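Local coordinates for protein mRNA-capping enzyme subunit alpha (PDB 3KYH) that catalyses the second step of mRNA capping, transferring GMP from GTP through a covalent enzyme-GMP intermediate onto the 5'-diphosphate end of RNA, at residues Y67-K72 against D227-T232; M152-A157 against S169-H174; V136-P141 against K221-S226; P46-V51 against P237-G242; K177-P182 against F199-K204. One frame throughout, in Å; residues are numbered along the deposited sequence.

Contact 1 (Y67-K72 against D227-T232); sequences YYVCEK and DGLIFT
Val69 lays its CG1 methyl squarely over the Phe231 ring, 3.3 Å from the centroid and 3° off the ring normal. This CH-pi contact joins two antiparallel strands of the nucleotidyltransferase domain, one leading to Lys72, the lysine of the KxDG motif that carries GMP in the reaction intermediate. The two side chains lie side by side and point the same way. Leu229 CD2 flanks Val69 CG1 at 4.0 Å, and Leu212 of helix 212-219 covers Val69 and Leu229, so apolar side chains suit this face. On the other face Cys70 SG packs against Ile230 CG2, and the CB atoms of Tyr68 and Thr232 face each other. Tyr67 turns its ring along the carbonyl end of Thr232 and sends its hydroxyl to the backbone oxygen of Leu246.

Between the backbones, Tyr68 with Thr232 and Cys70 with Ile230 are hydrogen-bonded pairs; Ile230 N donates to Cys70 O at 2.9 Å. Further on, Lys72 N reaches Gly228 O at 2.9 Å with an almost straight N-H...O angle of 175°. At the backbone angles of Gly228 a CB would run into the carbonyl oxygen of Asp227, so only glycine sits easily here. Lys72 leaves the strand with CG anti to its backbone N (chi1 179°), and bends at chi3 and chi4 carry its chain past the carboxylate of Asp227. There Lys72 NZ stands 4.1 Å from Asp227 OD1, too far for a salt bridge.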
# COMPACT_ATOMS: atom_id res chain seq x y z
N TYR C 67 58.52 31.01 -0.36
CA TYR C 67 57.63 29.89 -0.71
C TYR C 67 58.29 28.54 -0.97
O TYR C 67 59.49 28.46 -1.22
CB TYR C 67 56.80 30.26 -1.93
CG TYR C 67 55.35 30.62 -1.67
CD1 TYR C 67 54.96 31.96 -1.49
CD2 TYR C 67 54.36 29.63 -1.70
CE1 TYR C 67 53.62 32.30 -1.32
CE2 TYR C 67 53.02 29.94 -1.49
CZ TYR C 67 52.66 31.28 -1.30
OH TYR C 67 51.33 31.59 -1.11
N TYR C 68 57.47 27.49 -0.92
CA TYR C 68 57.85 26.09 -1.09
C TYR C 68 57.22 25.43 -2.31
O TYR C 68 56.11 25.81 -2.75
CB TYR C 68 57.38 25.27 0.12
CG TYR C 68 58.25 25.28 1.38
CD1 TYR C 68 57.67 25.10 2.65
CD2 TYR C 68 59.65 25.43 1.31
CE1 TYR C 68 58.44 25.06 3.80
CE2 TYR C 68 60.43 25.42 2.47
CZ TYR C 68 59.81 25.23 3.71
OH TYR C 68 60.58 25.20 4.85
N VAL C 69 57.91 24.42 -2.82
CA VAL C 69 57.36 23.50 -3.81
C VAL C 69 57.78 22.06 -3.68
O VAL C 69 58.98 21.73 -3.57
CB VAL C 69 57.62 23.91 -5.27
CG1 VAL C 69 56.55 24.85 -5.75
CG2 VAL C 69 59.05 24.46 -5.45
N CYS C 70 56.76 21.21 -3.73
CA CYS C 70 56.93 19.78 -4.00
C CYS C 70 55.85 19.47 -5.03
O CYS C 70 54.94 20.30 -5.23
CB CYS C 70 56.72 18.97 -2.72
SG CYS C 70 55.19 19.36 -1.81
N GLU C 71 56.01 18.35 -5.73
CA GLU C 71 54.97 17.71 -6.58
C GLU C 71 53.65 17.36 -5.86
O GLU C 71 53.67 17.04 -4.68
CB GLU C 71 55.56 16.43 -7.16
CG GLU C 71 56.27 15.53 -6.12
CD GLU C 71 55.37 14.41 -5.56
OE1 GLU C 71 54.14 14.40 -5.79
OE2 GLU C 71 55.92 13.51 -4.89
N LYS C 72 52.51 17.42 -6.56
CA LYS C 72 51.21 16.97 -5.99
C LYS C 72 51.08 15.43 -6.07
O LYS C 72 50.70 14.90 -7.14
CB LYS C 72 50.00 17.66 -6.68
CG LYS C 72 48.64 17.20 -6.14
CD LYS C 72 47.36 17.80 -6.80
CE LYS C 72 46.18 16.75 -6.89
NZ LYS C 72 44.79 17.29 -6.75
N ASP C 227 50.07 14.68 -10.26
CA ASP C 227 49.27 15.48 -11.19
C ASP C 227 49.28 17.01 -10.98
O ASP C 227 48.23 17.68 -10.86
CB ASP C 227 47.89 14.87 -11.42
CG ASP C 227 46.95 15.01 -10.22
OD1 ASP C 227 47.44 15.26 -9.09
OD2 ASP C 227 45.72 14.84 -10.42
N GLY C 228 50.51 17.54 -10.96
CA GLY C 228 50.81 18.96 -10.88
C GLY C 228 51.88 19.25 -9.85
O GLY C 228 52.51 18.33 -9.34
N LEU C 229 52.08 20.54 -9.57
CA LEU C 229 52.91 21.05 -8.47
C LEU C 229 52.00 21.66 -7.40
O LEU C 229 50.89 22.13 -7.69
CB LEU C 229 53.83 22.16 -8.98
CG LEU C 229 55.36 22.02 -9.05
CD1 LEU C 229 55.87 21.00 -10.05
CD2 LEU C 229 55.94 23.41 -9.38
N ILE C 230 52.50 21.63 -6.17
CA ILE C 230 51.85 22.25 -5.02
C ILE C 230 52.85 23.25 -4.40
O ILE C 230 54.08 23.01 -4.44
CB ILE C 230 51.37 21.15 -4.05
CG1 ILE C 230 49.97 21.43 -3.48
CG2 ILE C 230 52.47 20.72 -3.07
CD1 ILE C 230 49.85 22.45 -2.37
N PHE C 231 52.31 24.36 -3.90
CA PHE C 231 53.07 25.55 -3.48
C PHE C 231 52.72 25.91 -2.03
O PHE C 231 51.53 26.09 -1.74
CB PHE C 231 52.74 26.77 -4.38
CG PHE C 231 53.59 26.89 -5.64
CD1 PHE C 231 53.30 26.13 -6.78
CD2 PHE C 231 54.62 27.82 -5.73
CE1 PHE C 231 54.09 26.25 -7.94
CE2 PHE C 231 55.38 27.96 -6.89
CZ PHE C 231 55.12 27.15 -7.99
N THR C 232 53.71 26.05 -1.15
CA THR C 232 53.43 26.37 0.26
C THR C 232 54.23 27.57 0.79
O THR C 232 55.44 27.64 0.57
CB THR C 232 53.66 25.17 1.20
OG1 THR C 232 53.28 23.95 0.55
CG2 THR C 232 52.83 25.32 2.47

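Contact 2 (M152-A157 against S169-H174); sequences MFDCLA and SSRLAH
Where the early turns of helix 168-189 pack against strand 154-158, a buried salt bridge between Arg171 and Asp154 fastens helix to sheet. Arg171 approaches side-on and directs two nitrogens at one oxygen: Arg171 NE lies 2.8 Å from Asp154 OD1, and Arg171 NH2 is also 2.8 Å from Asp154 OD1. NE uses the syn lone pair of OD1, whereas NH2 meets the same oxygen from above the carboxylate plane; the two flat groups are turned 60° apart. A bend at chi3 (-37°) swings the guanidinium round to the acid, while Arg171 CB rests 3.5 Å from Cys155 O. Only arginine among the basic side chains can offer this pair of donors and still reach on: its NH1 binds the backbone oxygens of Ser166 and Ala236. Beside the bridge, Leu172 adds apolar cover, its CD2 methyl lying 3.5 Å from Phe153 O. Helix packing on a beta-sheet, secured by a buried ion pair, is the arrangement here within the alpha/beta nucleotidyltransferase domain.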
# COMPACT_ATOMS: atom_id res chain seq x y z
N MET C 152 54.31 12.93 4.57
CA MET C 152 53.81 14.04 5.40
C MET C 152 54.38 15.39 5.00
O MET C 152 55.61 15.55 4.86
CB MET C 152 54.15 13.80 6.88
CG MET C 152 53.62 12.53 7.51
SD MET C 152 54.83 11.80 8.63
CE MET C 152 55.43 13.23 9.50
N PHE C 153 53.50 16.38 4.90
CA PHE C 153 53.89 17.66 4.31
C PHE C 153 53.71 18.85 5.22
O PHE C 153 54.41 19.86 5.11
CB PHE C 153 53.31 17.90 2.89
CG PHE C 153 51.90 17.36 2.64
CD1 PHE C 153 51.67 15.98 2.50
CD2 PHE C 153 50.83 18.24 2.42
CE1 PHE C 153 50.38 15.48 2.22
CE2 PHE C 153 49.54 17.75 2.16
CZ PHE C 153 49.31 16.37 2.06
N ASP C 154 52.75 18.72 6.12
CA ASP C 154 52.56 19.66 7.21
C ASP C 154 51.95 18.93 8.40
O ASP C 154 51.36 17.85 8.25
CB ASP C 154 51.70 20.84 6.77
CG ASP C 154 51.79 22.00 7.73
OD1 ASP C 154 52.81 22.72 7.74
OD2 ASP C 154 50.86 22.17 8.53
N CYS C 155 52.12 19.52 9.58
CA CYS C 155 51.64 19.01 10.86
C CYS C 155 51.15 20.23 11.63
O CYS C 155 51.84 21.27 11.66
CB CYS C 155 52.80 18.37 11.61
SG CYS C 155 52.38 17.26 12.99
N LEU C 156 49.98 20.09 12.25
CA LEU C 156 49.34 21.18 12.98
C LEU C 156 49.05 20.89 14.45
O LEU C 156 48.44 21.72 15.15
CB LEU C 156 48.10 21.70 12.25
CG LEU C 156 46.98 20.85 11.63
CD1 LEU C 156 46.69 19.54 12.34
CD2 LEU C 156 45.73 21.67 11.64
N ALA C 157 49.46 19.71 14.91
CA ALA C 157 49.44 19.35 16.33
C ALA C 157 50.59 18.41 16.67
O ALA C 157 50.79 17.39 16.02
CB ALA C 157 48.11 18.72 16.74
N SER C 169 57.66 26.86 8.77
CA SER C 169 59.03 26.45 9.06
C SER C 169 59.07 25.69 10.37
O SER C 169 59.48 24.53 10.39
CB SER C 169 60.00 27.64 9.05
OG SER C 169 59.43 28.77 9.69
N SER C 170 58.52 26.34 11.40
CA SER C 170 58.32 25.80 12.75
C SER C 170 57.24 24.73 12.86
O SER C 170 57.33 23.88 13.74
CB SER C 170 58.03 26.94 13.74
OG SER C 170 57.04 27.83 13.23
N ARG C 171 56.22 24.75 12.00
CA ARG C 171 55.27 23.63 11.91
C ARG C 171 55.96 22.36 11.40
O ARG C 171 55.95 21.35 12.11
CB ARG C 171 54.05 23.97 11.04
CG ARG C 171 52.98 24.86 11.69
CD ARG C 171 51.62 24.77 10.95
NE ARG C 171 51.80 24.64 9.51
CZ ARG C 171 51.90 25.66 8.65
NH1 ARG C 171 51.75 26.93 9.04
NH2 ARG C 171 52.10 25.36 7.37
N LEU C 172 56.55 22.40 10.20
CA LEU C 172 57.42 21.33 9.69
C LEU C 172 58.47 20.91 10.72
O LEU C 172 58.61 19.70 10.97
CB LEU C 172 58.20 21.74 8.44
CG LEU C 172 57.87 21.66 6.94
CD1 LEU C 172 59.04 22.33 6.20
CD2 LEU C 172 57.61 20.24 6.36
N ALA C 173 59.19 21.90 11.28
CA ALA C 173 60.36 21.68 12.15
C ALA C 173 60.14 20.65 13.27
O ALA C 173 60.64 19.52 13.18
CB ALA C 173 60.88 23.01 12.74
N HIS C 174 59.40 21.06 14.30
CA HIS C 174 58.95 20.21 15.39
C HIS C 174 58.69 18.78 14.88
O HIS C 174 59.41 17.86 15.27
CB HIS C 174 57.69 20.79 16.05
CG HIS C 174 57.92 21.98 16.93
ND1 HIS C 174 57.37 23.22 16.67
CD2 HIS C 174 58.58 22.11 18.12
CE1 HIS C 174 57.69 24.06 17.63
NE2 HIS C 174 58.44 23.42 18.52

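Contact 3 (V136-P141 against K221-S226); sequences VIQTNP and KLPHLS
Strand 136-139 runs alongside the irregular segment 221-226, with the CA atoms of Thr139 and Pro223 5.4 Å apart and Gln138 opposite His224. The imidazole of His224 is the centre of the contact. Val136 places CG1 over one face of the ring, 4.2 Å from the centroid and 26° off the normal, a CH-pi contact for which a beta-branched aliphatic side chain is well shaped. Chi1 of 53° sets the imidazole between its own backbone N and carbonyl carbon, and His224 NE2 reaches beyond the two segments to hydrogen-bond Glu71 OE2. Gln138 lies beside the histidine and points the same way, its amide plane 41° from the ring plane. A bend at chi2 folds the amide back toward the ring edge, bringing Gln138 CD to 3.5 Å from His224 ND1. Replacing Gln138 with alanine would probably uncover this edge of His224 and the CG of Pro223, leaving the ring held by Glu71 and Val136 alone of the groups described here. Nearer the surface Pro223, compact and stiff, sets its CB 3.5 Å from Thr139 O, and Ile137 CD1 touches Leu225 CD1 at 4.1 Å in exposed apolar packing. The arrangement is that of a loop lying against a sheet strand in the nucleotidyltransferase domain, just before the Asp227-Gly228 pair that faces the active-site lysine.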
# COMPACT_ATOMS: atom_id res chain seq x y z
N VAL C 136 50.32 7.20 -0.78
CA VAL C 136 50.67 6.64 -2.11
C VAL C 136 50.91 5.11 -2.11
O VAL C 136 50.81 4.46 -1.06
CB VAL C 136 51.95 7.32 -2.71
CG1 VAL C 136 51.81 8.84 -2.79
CG2 VAL C 136 53.21 6.93 -1.92
N ILE C 137 51.25 4.55 -3.28
CA ILE C 137 51.86 3.21 -3.41
C ILE C 137 53.26 3.50 -3.92
O ILE C 137 53.52 4.60 -4.38
CB ILE C 137 51.14 2.30 -4.42
CG1 ILE C 137 49.70 2.75 -4.65
CG2 ILE C 137 51.18 0.83 -3.95
CD1 ILE C 137 49.62 4.09 -5.39
N GLN C 138 54.19 2.56 -3.77
CA GLN C 138 55.59 2.86 -4.00
C GLN C 138 56.37 1.76 -4.63
O GLN C 138 56.49 0.70 -4.03
CB GLN C 138 56.29 3.21 -2.70
CG GLN C 138 56.14 4.67 -2.33
CD GLN C 138 56.86 5.59 -3.29
OE1 GLN C 138 56.49 5.74 -4.47
NE2 GLN C 138 57.88 6.24 -2.77
N THR C 139 56.89 2.03 -5.82
CA THR C 139 57.74 1.08 -6.54
C THR C 139 59.17 1.30 -6.14
O THR C 139 59.63 2.44 -6.06
CB THR C 139 57.60 1.26 -8.07
OG1 THR C 139 56.51 0.46 -8.54
CG2 THR C 139 58.83 0.82 -8.83
N ASN C 140 59.82 0.17 -5.85
CA ASN C 140 61.28 0.08 -5.73
C ASN C 140 61.87 0.12 -7.14
O ASN C 140 61.46 -0.68 -7.99
CB ASN C 140 61.66 -1.25 -5.06
CG ASN C 140 63.13 -1.33 -4.67
OD1 ASN C 140 64.03 -1.10 -5.49
ND2 ASN C 140 63.39 -1.71 -3.41
N PRO C 141 62.84 1.02 -7.40
CA PRO C 141 63.37 1.01 -8.78
C PRO C 141 64.41 -0.09 -9.03
O PRO C 141 64.42 -0.67 -10.12
CB PRO C 141 63.94 2.41 -8.98
CG PRO C 141 64.09 2.98 -7.59
CD PRO C 141 63.50 2.04 -6.57
N LYS C 221 59.58 11.59 -13.33
CA LYS C 221 60.43 10.42 -13.06
C LYS C 221 60.36 9.89 -11.62
O LYS C 221 61.24 9.15 -11.15
CB LYS C 221 61.87 10.63 -13.61
CG LYS C 221 62.16 10.01 -14.99
CD LYS C 221 61.37 10.59 -16.18
CE LYS C 221 61.33 9.62 -17.39
NZ LYS C 221 60.44 10.00 -18.55
N LEU C 222 59.24 10.19 -10.96
CA LEU C 222 58.92 9.74 -9.60
C LEU C 222 58.10 8.43 -9.56
O LEU C 222 57.14 8.31 -10.32
CB LEU C 222 58.18 10.85 -8.85
CG LEU C 222 58.96 12.15 -8.58
CD1 LEU C 222 57.99 13.32 -8.45
CD2 LEU C 222 59.90 12.07 -7.38
N PRO C 223 58.45 7.46 -8.66
CA PRO C 223 57.82 6.14 -8.45
C PRO C 223 56.31 6.11 -8.14
O PRO C 223 55.63 5.16 -8.54
CB PRO C 223 58.59 5.57 -7.26
CG PRO C 223 59.03 6.79 -6.51
CD PRO C 223 59.50 7.67 -7.64
N HIS C 224 55.81 7.08 -7.36
CA HIS C 224 54.37 7.30 -7.18
C HIS C 224 53.80 8.30 -8.21
O HIS C 224 54.43 8.52 -9.25
CB HIS C 224 53.99 7.69 -5.74
CG HIS C 224 54.76 8.85 -5.18
ND1 HIS C 224 55.65 8.72 -4.14
CD2 HIS C 224 54.77 10.16 -5.51
CE1 HIS C 224 56.19 9.89 -3.86
NE2 HIS C 224 55.66 10.79 -4.68
N LEU C 225 52.63 8.88 -7.96
CA LEU C 225 51.92 9.65 -8.96
C LEU C 225 51.92 11.12 -8.62
O LEU C 225 51.79 11.46 -7.45
CB LEU C 225 50.47 9.20 -9.08
CG LEU C 225 50.10 7.74 -9.29
CD1 LEU C 225 49.63 7.26 -7.92
CD2 LEU C 225 48.98 7.67 -10.32
N SER C 226 51.98 11.97 -9.64
CA SER C 226 51.99 13.42 -9.43
C SER C 226 51.33 14.29 -10.51
O SER C 226 51.97 14.63 -11.52
CB SER C 226 53.40 13.90 -9.05
OG SER C 226 54.41 13.24 -9.81

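Contact 4 (P46-V51 against P237-G242); sequences PGSQPV and PYTAGG
Tyr238 and Ser48 form the close part of this contact. Ser48 CB sits over one face of the tyrosine ring, offset toward the rim, 3.9 Å from the centroid and 25° off the normal. At the end of the same ring, Ser48 N donates to Tyr238 OH over 3.2 Å with an N-H...O angle of 156°. In Tyr238 a chi1 of -157° turns CG to the far side of CB from the main-chain nitrogen, which sends the ring across to segment 46-51. Serine suits the spot because its CB is small enough to lie close on the ring, while Ser48 OG comes 3.7 Å from Thr239 CB. A phenylalanine in place of Tyr238 would probably leave the amide of Ser48 without its acceptor. The other end is looser and less buried: Gly241 and Gly242 pass Pro46 and Gln49 without side chains of their own, and the nearest approach of Gln49 to Gly242 is 3.8 Å, from Gln49 N to Gly242 O. Gly242 has positive phi, a conformation easiest for glycine. Ser48 O turns elsewhere, to Arg77 NH2. One aromatic residue thus supplies both an apolar face and a polar end, so that the segment before strand 49-52 is held by both a packing contact and a hydrogen bond to the same residue.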
# COMPACT_ATOMS: atom_id res chain seq x y z
N PRO C 46 39.48 18.78 8.54
CA PRO C 46 40.41 19.54 9.35
C PRO C 46 41.49 20.13 8.47
O PRO C 46 41.60 21.35 8.40
CB PRO C 46 40.97 18.49 10.32
CG PRO C 46 39.91 17.46 10.39
CD PRO C 46 39.40 17.38 8.99
N GLY C 47 42.19 19.28 7.72
CA GLY C 47 43.37 19.68 6.94
C GLY C 47 43.13 20.77 5.92
O GLY C 47 41.99 21.11 5.60
N SER C 48 44.22 21.35 5.42
CA SER C 48 44.12 22.57 4.64
C SER C 48 43.84 22.14 3.24
O SER C 48 44.37 21.11 2.83
CB SER C 48 45.41 23.38 4.71
OG SER C 48 45.14 24.76 4.52
N GLN C 49 43.00 22.91 2.55
CA GLN C 49 42.59 22.64 1.15
C GLN C 49 43.00 23.78 0.20
O GLN C 49 42.54 24.92 0.36
CB GLN C 49 41.09 22.35 1.05
CG GLN C 49 40.69 20.91 1.31
CD GLN C 49 40.90 19.98 0.11
OE1 GLN C 49 39.94 19.51 -0.51
NE2 GLN C 49 42.16 19.68 -0.21
N PRO C 50 43.84 23.46 -0.80
CA PRO C 50 44.43 24.47 -1.68
C PRO C 50 43.47 25.13 -2.67
O PRO C 50 42.43 24.56 -3.04
CB PRO C 50 45.53 23.69 -2.43
CG PRO C 50 45.03 22.29 -2.46
CD PRO C 50 44.33 22.11 -1.14
N VAL C 51 43.85 26.34 -3.07
CA VAL C 51 43.17 27.12 -4.11
C VAL C 51 43.99 27.01 -5.41
O VAL C 51 45.19 26.70 -5.36
CB VAL C 51 42.92 28.61 -3.65
CG1 VAL C 51 44.22 29.41 -3.53
CG2 VAL C 51 41.93 29.33 -4.57
N PRO C 237 50.82 31.11 8.36
CA PRO C 237 50.20 30.12 9.25
C PRO C 237 49.23 29.19 8.53
O PRO C 237 48.64 29.60 7.53
CB PRO C 237 49.44 30.97 10.28
CG PRO C 237 49.18 32.26 9.60
CD PRO C 237 50.19 32.44 8.49
N TYR C 238 49.05 27.99 9.08
CA TYR C 238 48.14 26.95 8.55
C TYR C 238 46.66 27.33 8.76
O TYR C 238 46.30 28.51 8.82
CB TYR C 238 48.49 25.59 9.19
CG TYR C 238 48.09 24.29 8.48
CD1 TYR C 238 48.89 23.74 7.46
CD2 TYR C 238 46.96 23.57 8.88
CE1 TYR C 238 48.54 22.52 6.84
CE2 TYR C 238 46.60 22.36 8.26
CZ TYR C 238 47.41 21.83 7.26
OH TYR C 238 47.06 20.62 6.67
N THR C 239 45.80 26.32 8.91
CA THR C 239 44.35 26.49 8.82
C THR C 239 43.63 25.21 9.25
O THR C 239 44.05 24.09 8.92
CB THR C 239 43.91 26.77 7.36
OG1 THR C 239 44.59 27.94 6.88
CG2 THR C 239 42.41 27.03 7.24
N ALA C 240 42.52 25.44 9.96
CA ALA C 240 41.45 24.48 10.14
C ALA C 240 40.71 24.20 8.80
O ALA C 240 41.36 24.00 7.76
CB ALA C 240 40.48 25.04 11.17
N GLY C 241 39.37 24.19 8.84
CA GLY C 241 38.49 23.79 7.72
C GLY C 241 38.51 24.60 6.43
O GLY C 241 38.66 25.83 6.46
N GLY C 242 38.38 23.89 5.30
CA GLY C 242 38.32 24.51 3.99
C GLY C 242 39.45 25.41 3.50
O GLY C 242 40.55 25.42 4.04

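Contact 5 (K177-P182 against F199-K204); sequences KEFFKP and FKISMK
Phe180 swings its ring out opposite the main-chain nitrogen (chi1 -168°), extending from helix 177-182 toward strand 200-203, while Met203 bends at both chi2 and chi3, near -87°, and curls over the ring it meets. This is helix-on-sheet packing in the nucleotidyltransferase domain, with a Met-aromatic contact at its centre. Met203 CG stands over the middle of the Phe180 ring, 3.8 Å from the centroid, and Met203 SD lies obliquely at 4.7 Å from the same point. Methionine suits the place because its flexible, unbranched chain can follow a flat ring. The strand backbone meets Phe180 at its rim, where Phe180 CE1 comes 3.6 Å from Ser202 CA. Ile201 slides past the ring in the opposite direction; the branch that touches is CG2, 4.0 Å from Phe180 CE1. The same Ile201 CG2 methyl also comes within 4.5 Å of Phe179 CE2, a looser contact. The helix and strand axes are 9.7 Å apart, a spacing spanned by these large apolar groups with no hydrogen bond between the segments. Beyond them Phe184 meets the Phe180 ring, and Phe110 stacks edge-to-face with Phe179. At the edge of Phe180, in the plane of the ring, lies the backbone N of Ser202.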
# COMPACT_ATOMS: atom_id res chain seq x y z
N LYS C 177 61.83 16.29 14.60
CA LYS C 177 62.35 15.82 15.90
C LYS C 177 61.22 15.09 16.61
O LYS C 177 61.28 13.88 16.78
CB LYS C 177 62.82 17.00 16.77
CG LYS C 177 63.13 18.32 16.03
CD LYS C 177 64.47 18.35 15.29
CE LYS C 177 64.40 17.78 13.89
NZ LYS C 177 63.41 18.48 13.01
N GLU C 178 60.17 15.83 16.93
CA GLU C 178 59.01 15.29 17.62
C GLU C 178 58.53 13.92 17.12
O GLU C 178 58.90 12.91 17.71
CB GLU C 178 57.90 16.33 17.76
CG GLU C 178 58.02 17.20 18.99
CD GLU C 178 58.86 18.44 18.78
OE1 GLU C 178 59.96 18.34 18.17
OE2 GLU C 178 58.41 19.53 19.24
N PHE C 179 57.74 13.88 16.06
CA PHE C 179 57.18 12.61 15.62
C PHE C 179 58.11 11.64 14.87
O PHE C 179 58.15 10.45 15.21
CB PHE C 179 55.92 12.89 14.82
CG PHE C 179 55.32 11.68 14.17
CD1 PHE C 179 54.62 10.75 14.93
CD2 PHE C 179 55.41 11.50 12.80
CE1 PHE C 179 54.02 9.65 14.34
CE2 PHE C 179 54.81 10.40 12.19
CZ PHE C 179 54.11 9.46 12.97
N PHE C 180 58.85 12.13 13.87
CA PHE C 180 59.57 11.28 12.91
C PHE C 180 60.86 10.65 13.45
O PHE C 180 61.06 9.44 13.30
CB PHE C 180 59.82 12.05 11.61
CG PHE C 180 60.30 11.20 10.46
CD1 PHE C 180 59.39 10.66 9.57
CD2 PHE C 180 61.66 11.00 10.24
CE1 PHE C 180 59.82 9.90 8.48
CE2 PHE C 180 62.11 10.24 9.16
CZ PHE C 180 61.18 9.69 8.27
N LYS C 181 61.75 11.49 13.98
CA LYS C 181 62.99 11.04 14.64
C LYS C 181 62.74 9.77 15.52
O LYS C 181 63.32 8.72 15.20
CB LYS C 181 63.62 12.23 15.41
CG LYS C 181 65.13 12.42 15.35
CD LYS C 181 65.88 11.47 16.28
CE LYS C 181 66.98 12.13 17.08
NZ LYS C 181 67.15 11.24 18.29
N PRO C 182 61.82 9.80 16.53
CA PRO C 182 61.47 8.63 17.36
C PRO C 182 60.75 7.49 16.65
O PRO C 182 60.96 6.34 17.04
CB PRO C 182 60.56 9.22 18.42
CG PRO C 182 59.87 10.27 17.73
CD PRO C 182 60.97 10.94 16.93
N PHE C 199 52.87 -0.61 7.23
CA PHE C 199 53.26 0.21 6.09
C PHE C 199 54.30 1.27 6.49
O PHE C 199 54.32 1.68 7.65
CB PHE C 199 52.01 0.86 5.50
CG PHE C 199 51.37 1.97 6.34
CD1 PHE C 199 52.09 3.08 6.80
CD2 PHE C 199 49.99 1.98 6.53
CE1 PHE C 199 51.44 4.15 7.42
CE2 PHE C 199 49.35 3.01 7.22
CZ PHE C 199 50.08 4.11 7.64
N LYS C 200 55.11 1.74 5.54
CA LYS C 200 56.21 2.67 5.85
C LYS C 200 55.83 4.17 5.97
O LYS C 200 54.77 4.60 5.49
CB LYS C 200 57.38 2.47 4.88
CG LYS C 200 58.73 2.81 5.50
CD LYS C 200 59.85 3.05 4.49
CE LYS C 200 60.70 4.22 4.97
NZ LYS C 200 62.09 4.25 4.45
N ILE C 201 56.68 4.94 6.65
CA ILE C 201 56.52 6.40 6.81
C ILE C 201 57.74 7.17 6.32
O ILE C 201 58.87 6.69 6.42
CB ILE C 201 56.10 6.77 8.25
CG1 ILE C 201 54.65 6.34 8.49
CG2 ILE C 201 56.12 8.28 8.49
CD1 ILE C 201 54.50 4.92 8.94
N SER C 202 57.51 8.31 5.66
CA SER C 202 58.59 9.17 5.21
C SER C 202 58.15 10.61 5.17
O SER C 202 56.94 10.87 5.06
CB SER C 202 59.18 8.76 3.86
OG SER C 202 60.35 9.55 3.60
N MET C 203 59.13 11.51 5.27
CA MET C 203 58.89 12.95 5.15
C MET C 203 58.60 13.37 3.69
O MET C 203 59.15 12.80 2.75
CB MET C 203 60.07 13.74 5.74
CG MET C 203 60.22 13.61 7.26
SD MET C 203 59.28 14.73 8.31
CE MET C 203 60.46 16.09 8.35
N LYS C 204 57.69 14.33 3.48
CA LYS C 204 57.54 14.91 2.13
C LYS C 204 58.80 15.73 1.82
O LYS C 204 59.18 16.65 2.56
CB LYS C 204 56.24 15.70 1.89
CG LYS C 204 55.78 15.70 0.42
CD LYS C 204 54.26 15.95 0.27
CE LYS C 204 53.76 15.92 -1.20
NZ LYS C 204 52.30 16.32 -1.40

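In the fold
All five contacts lie in the catalytic domain. Contacts 1 and 2 are buried: the first is strand pairing with apolar faces and the lysine that carries GMP at its end, the second an ion pair between helix and sheet. Contact 3 lies at the surface and joins contact 1 through the Glu71-His224 hydrogen bond. Contact 4, partly buried, reaches the same sheet as contact 1 and touches contact 2, where Tyr238 packs on Leu156. Contacts 2 and 5 share helix 168-189, but the polar grip near its start gives way to aromatic and sulfur packing in partly buried contact 5, away from the active site. A probable backbone hydrogen bond, Lys204 N to Met152 O, ties them.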